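Local coordinates for toxin secretion ATP-binding protein (Vibrio parahaemolyticus RIMD 2210633, PDB 3B79), which probably helps export toxins or similar substrates across the membrane at the cost of ATP, this chain being its N-terminal peptidase C39-like domain, at residues Gly37-Pro41 against Phe42-Arg46; Pro7-Asn10 against Ser11-Val15. One frame throughout, in Å; residues are numbered along the deposited sequence. Where two conformers were deposited one is given.

In the fold
Two neighbouring local contacts differ in chemistry as they differ in depth. Contact 2, residues 7-15, lies within helix 7-18 near the middle of the domain, and nearly all its residues are buried; regular helical bonds and aliphatic side chains make it up. Contact 1, residues 37-46, is the turn leading into helix 44-51 and lies farther out: its leucines are buried while Phe-42 and Arg-46 stay exposed, and turn and side-chain bonds, two of them weak, mingle with packing. The centres are about 11 Å apart, yet the two touch, Leu-8 CD1 resting 3.4 Å from Thr-40 C. Asp-6 also joins them, its carboxylate bonding to both Leu-9 N and Leu-39 N.

Contact 1 of 2, residues Gly37-Pro41 against Phe42-Arg46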
loop_
_atom_site.group_PDB
_atom_site.type_symbol
_atom_site.label_atom_id
_atom_site.label_comp_id
_atom_site.label_asym_id
_atom_site.label_seq_id
_atom_site.Cartn_x
_atom_site.Cartn_y
_atom_site.Cartn_z
ATOM N N GLY A 37 -12.765 -6.409 -11.155
ATOM C CA GLY A 37 -11.620 -7.296 -11.035
ATOM C C GLY A 37 -10.527 -6.863 -10.067
ATOM O O GLY A 37 -9.430 -7.412 -10.108
ATOM N N LYS A 38 -10.829 -5.884 -9.212
ATOM C CA LYS A 38 -9.819 -5.260 -8.357
ATOM C C LYS A 38 -10.242 -5.218 -6.888
ATOM O O LYS A 38 -11.429 -5.130 -6.524
ATOM C CB LYS A 38 -9.571 -3.827 -8.795
ATOM C CG LYS A 38 -8.942 -3.654 -10.208
ATOM C CD LYS A 38 -8.722 -2.167 -10.482
ATOM C CE LYS A 38 -8.132 -1.850 -11.878
ATOM N NZ LYS A 38 -8.030 -0.334 -12.091
ATOM N N LEU A 39 -9.227 -5.252 -6.042
ATOM C CA LEU A 39 -9.434 -4.961 -4.624
ATOM C C LEU A 39 -9.865 -3.503 -4.421
ATOM O O LEU A 39 -9.573 -2.621 -5.245
ATOM C CB LEU A 39 -8.141 -5.206 -3.856
ATOM C CG LEU A 39 -7.764 -6.648 -3.553
ATOM C CD1 LEU A 39 -6.446 -6.642 -2.803
ATOM C CD2 LEU A 39 -8.808 -7.324 -2.675
ATOM N N THR A 40 -10.582 -3.269 -3.327
ATOM C CA THR A 40 -10.923 -1.904 -2.896
ATOM C C THR A 40 -10.512 -1.806 -1.433
ATOM O O THR A 40 -10.223 -2.813 -0.805
ATOM C CB THR A 40 -12.438 -1.677 -2.993
ATOM O OG1 THR A 40 -13.043 -2.502 -1.994
ATOM C CG2 THR A 40 -12.951 -2.028 -4.371
ATOM N N PRO A 41 -10.530 -0.587 -0.875
ATOM C CA PRO A 41 -10.229 -0.453 0.548
ATOM C C PRO A 41 -11.144 -1.288 1.464
ATOM O O PRO A 41 -10.730 -1.706 2.543
ATOM C CB PRO A 41 -10.386 1.051 0.813
ATOM C CG PRO A 41 -10.012 1.673 -0.530
ATOM C CD PRO A 41 -10.704 0.733 -1.529
ATOM N N PHE A 42 -12.374 -1.529 1.007
ATOM C CA PHE A 42 -13.290 -2.337 1.812
ATOM C C PHE A 42 -12.889 -3.779 1.939
ATOM O O PHE A 42 -13.242 -4.432 2.933
ATOM C CB PHE A 42 -14.716 -2.277 1.201
ATOM C CG PHE A 42 -15.229 -0.875 1.071
ATOM C CD1 PHE A 42 -15.957 -0.281 2.125
ATOM C CD2 PHE A 42 -15.028 -0.160 -0.112
ATOM C CE1 PHE A 42 -16.395 1.037 2.013
ATOM C CE2 PHE A 42 -15.490 1.167 -0.244
ATOM C CZ PHE A 42 -16.181 1.749 0.846
ATOM N N LEU A 43 -12.198 -4.317 0.929
ATOM C CA LEU A 43 -11.830 -5.736 0.916
ATOM C C LEU A 43 -10.428 -5.999 1.439
ATOM O O LEU A 43 -10.064 -7.137 1.680
ATOM C CB LEU A 43 -11.876 -6.289 -0.509
ATOM C CG LEU A 43 -13.206 -6.840 -0.989
ATOM C CD1 LEU A 43 -14.367 -5.852 -0.781
ATOM C CD2 LEU A 43 -13.054 -7.170 -2.443
ATOM N N LEU A 44 -9.622 -4.949 1.515
ATOM C CA LEU A 44 -8.187 -5.092 1.786
ATOM C C LEU A 44 -7.878 -5.732 3.146
ATOM O O LEU A 44 -6.925 -6.508 3.261
ATOM C CB LEU A 44 -7.464 -3.742 1.613
ATOM C CG LEU A 44 -5.954 -3.746 1.917
ATOM C CD1 LEU A 44 -5.277 -4.540 0.838
ATOM C CD2 LEU A 44 -5.349 -2.352 2.024
ATOM N N PRO A 45 -8.643 -5.399 4.200
ATOM C CA PRO A 45 -8.376 -6.156 5.436
ATOM C C PRO A 45 -8.526 -7.669 5.278
ATOM O O PRO A 45 -7.712 -8.410 5.822
ATOM C CB PRO A 45 -9.386 -5.576 6.445
ATOM C CG PRO A 45 -9.535 -4.151 5.982
ATOM C CD PRO A 45 -9.561 -4.270 4.443
ATOM N N ARG A 46 -9.540 -8.120 4.544
ATOM C CA ARG A 46 -9.711 -9.577 4.355
ATOM C C ARG A 46 -8.634 -10.148 3.450
ATOM O O ARG A 46 -8.178 -11.288 3.685
ATOM C CB ARG A 46 -11.065 -9.864 3.740
ATOM C CG ARG A 46 -12.136 -9.925 4.783
ATOM C CD ARG A 46 -13.507 -9.985 4.056
ATOM N NE ARG A 46 -13.793 -8.648 3.560
ATOM C CZ ARG A 46 -14.872 -8.312 2.839
ATOM N NH1 ARG A 46 -15.707 -9.267 2.401
ATOM N NH2 ARG A 46 -15.065 -7.078 2.485
#
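Leu-39 meets Leu-43 through its CD2 branch, which comes within 3.9 Å of CB in the Leu-43 conformer described, the two side chains running at a slant to one another. Its CG stands anti to the carbonyl carbon (chi1 -77°), which helps bring this branch to the following turn, and the same side chain packs on Leu-8 and Leu-9 of helix 7-18. Thr-40 does most of the polar work. Its hydroxyl, lodged between the backbone N and the carbonyl carbon (chi1 68°), accepts a weak bond from Phe-42 N, OG1 to N 3.2 Å, which makes an ST turn. The same oxygen lies at the edge of the Phe-42 ring, 3.6 Å from CD2. Thr-40 O receives Leu-43 N at 3.0 Å, from above the carbonyl plane, closing a type I beta turn with Pro-41 and Phe-42 at its corners; a second, weak bond comes from Leu-44 N. In this peptidase C39-like domain the turn leads the loop into helix 44-51. Thr-40 N is buried without a partner. Pro-41 O lies 3.4 Å from Pro-45 CD; proline has no N-H to offer this carbonyl, and its ring carbon approaches instead, while the Pro-41 ring rests on Phe-122 of strand 120-126. Beyond the turn, Arg-46 reaches back: its NH2 donates to Phe-42 O over 3.2 Å, nearly straight at 164°, with the oxygen lying in the guanidinium plane.

Contact 2 of 2, residues Pro7-Asn10 against Ser11-Val15; sequences PLLN and SLIYV
Leu-9 and Ile-13, one helical turn apart, lie side by side and point the same way. In the conformer described, Leu-9 CD1 stands 4.1 Å from Ile-13 CG1; a second conformer of Ile-13 makes that closeness provisional. With CG anti to the backbone N (chi1 -177°) and chi2 at 55°, CD1 is the leucine branch nearer the isoleucine. Ile-13 N bonds to Leu-9 O at 2.9 Å, an ordinary alpha-helical link, and Leu-12 N does the same with Leu-8 O. Ser-11 adds a side-chain approach to its helical bond: OG lies 3.0 Å from Pro-7 O, which also accepts Ser-11 N. Whether the hydroxyl bonds to that carbonyl is unsettled, since OG is also hydrogen-bonded to Ser-81 OG on strand 80-88. In papain-like C39 peptidases the catalytic cysteine lies at the start of the corresponding helix; PLLNSLIYV contains none, consistent with a domain that is peptidase-like in fold. Around the helix, Leu-9 and Ile-13 pack on Pro-25 and Ile-13 also on Leu-28 of helix 25-29, Leu-12 meets Leu-44, Ala-47 and Ala-48 of helix 44-51, and Pro-7, Leu-8 and Tyr-14 lie against strand 80-88, placing helix 7-18 between two helices and the antiparallel sheet.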
loop_
_atom_site.group_PDB
_atom_site.type_symbol
_atom_site.label_atom_id
_atom_site.label_comp_id
_atom_site.label_asym_id
_atom_site.label_seq_id
_atom_site.Cartn_x
_atom_site.Cartn_y
_atom_site.Cartn_z
ATOM N N PRO A 7 -3.780 -1.750 -8.262
ATOM C CA PRO A 7 -2.780 -1.065 -7.427
ATOM C C PRO A 7 -2.787 -1.516 -5.957
ATOM O O PRO A 7 -1.718 -1.610 -5.368
ATOM C CB PRO A 7 -3.188 0.417 -7.506
ATOM C CG PRO A 7 -4.317 0.514 -8.386
ATOM C CD PRO A 7 -4.772 -0.832 -8.856
ATOM N N LEU A 8 -3.956 -1.744 -5.351
ATOM C CA LEU A 8 -4.007 -2.151 -3.961
ATOM C C LEU A 8 -3.431 -3.541 -3.793
ATOM O O LEU A 8 -2.753 -3.817 -2.795
ATOM C CB LEU A 8 -5.436 -2.093 -3.402
ATOM C CG LEU A 8 -5.953 -0.786 -2.827
ATOM C CD1 LEU A 8 -7.368 -1.042 -2.437
ATOM C CD2 LEU A 8 -5.130 -0.274 -1.648
ATOM N N LEU A 9 -3.712 -4.435 -4.732
ATOM C CA LEU A 9 -3.144 -5.775 -4.685
ATOM C C LEU A 9 -1.618 -5.692 -4.832
ATOM O O LEU A 9 -0.882 -6.380 -4.103
ATOM C CB LEU A 9 -3.762 -6.667 -5.788
ATOM C CG LEU A 9 -3.274 -8.136 -5.779
ATOM C CD1 LEU A 9 -3.484 -8.822 -4.435
ATOM C CD2 LEU A 9 -4.023 -8.916 -6.896
ATOM N N ASN A 10 -1.126 -4.844 -5.746
ATOM C CA ASN A 10 0.320 -4.692 -5.873
ATOM C C ASN A 10 0.922 -4.235 -4.541
ATOM O O ASN A 10 1.967 -4.740 -4.087
ATOM C CB ASN A 10 0.649 -3.676 -6.985
ATOM C CG ASN A 10 2.133 -3.644 -7.325
ATOM O OD1 ASN A 10 2.917 -2.756 -6.848
ATOM N ND2 ASN A 10 2.556 -4.632 -8.064
ATOM N N SER A 11 0.277 -3.247 -3.921
ATOM C CA SER A 11 0.804 -2.720 -2.661
ATOM C C SER A 11 0.797 -3.805 -1.566
ATOM O O SER A 11 1.750 -3.941 -0.797
ATOM C CB SER A 11 -0.034 -1.508 -2.203
ATOM O OG SER A 11 0.034 -0.468 -3.164
ATOM N N LEU A 12 -0.290 -4.591 -1.501
ATOM C CA LEU A 12 -0.385 -5.630 -0.476
ATOM C C LEU A 12 0.648 -6.729 -0.708
ATOM O O LEU A 12 1.237 -7.234 0.255
ATOM C CB LEU A 12 -1.796 -6.238 -0.519
ATOM C CG LEU A 12 -2.033 -7.367 0.474
ATOM C CD1 LEU A 12 -1.854 -6.899 1.924
ATOM C CD2 LEU A 12 -3.436 -7.987 0.253
ATOM N N ILE A 13 0.868 -7.100 -1.965
ATOM C CA ILE A 13 1.872 -8.136 -2.285
ATOM C C ILE A 13 3.227 -7.652 -1.866
ATOM O O ILE A 13 3.999 -8.430 -1.266
ATOM C CB ILE A 13 1.834 -8.473 -3.782
ATOM C CG1 ILE A 13 0.605 -9.363 -4.062
ATOM C CG2 ILE A 13 3.161 -9.176 -4.258
ATOM C CD1 ILE A 13 0.693 -10.767 -3.602
ATOM N N TYR A 14 3.546 -6.391 -2.142
ATOM C CA TYR A 14 4.854 -5.854 -1.718
ATOM C C TYR A 14 4.987 -5.999 -0.196
ATOM O O TYR A 14 6.013 -6.498 0.298
ATOM C CB TYR A 14 5.042 -4.370 -2.122
ATOM C CG TYR A 14 6.344 -3.852 -1.575
ATOM C CD1 TYR A 14 7.518 -3.984 -2.305
ATOM C CD2 TYR A 14 6.412 -3.330 -0.282
ATOM C CE1 TYR A 14 8.719 -3.569 -1.754
ATOM C CE2 TYR A 14 7.621 -2.946 0.275
ATOM C CZ TYR A 14 8.788 -3.079 -0.469
ATOM O OH TYR A 14 9.994 -2.670 0.138
ATOM N N VAL A 15 3.968 -5.591 0.576
ATOM C CA VAL A 15 4.114 -5.678 2.004
ATOM C C VAL A 15 4.222 -7.121 2.480
ATOM O O VAL A 15 4.997 -7.433 3.400
ATOM C CB VAL A 15 2.984 -4.891 2.735
ATOM C CG1 VAL A 15 3.137 -5.074 4.249
ATOM C CG2 VAL A 15 3.049 -3.421 2.321
#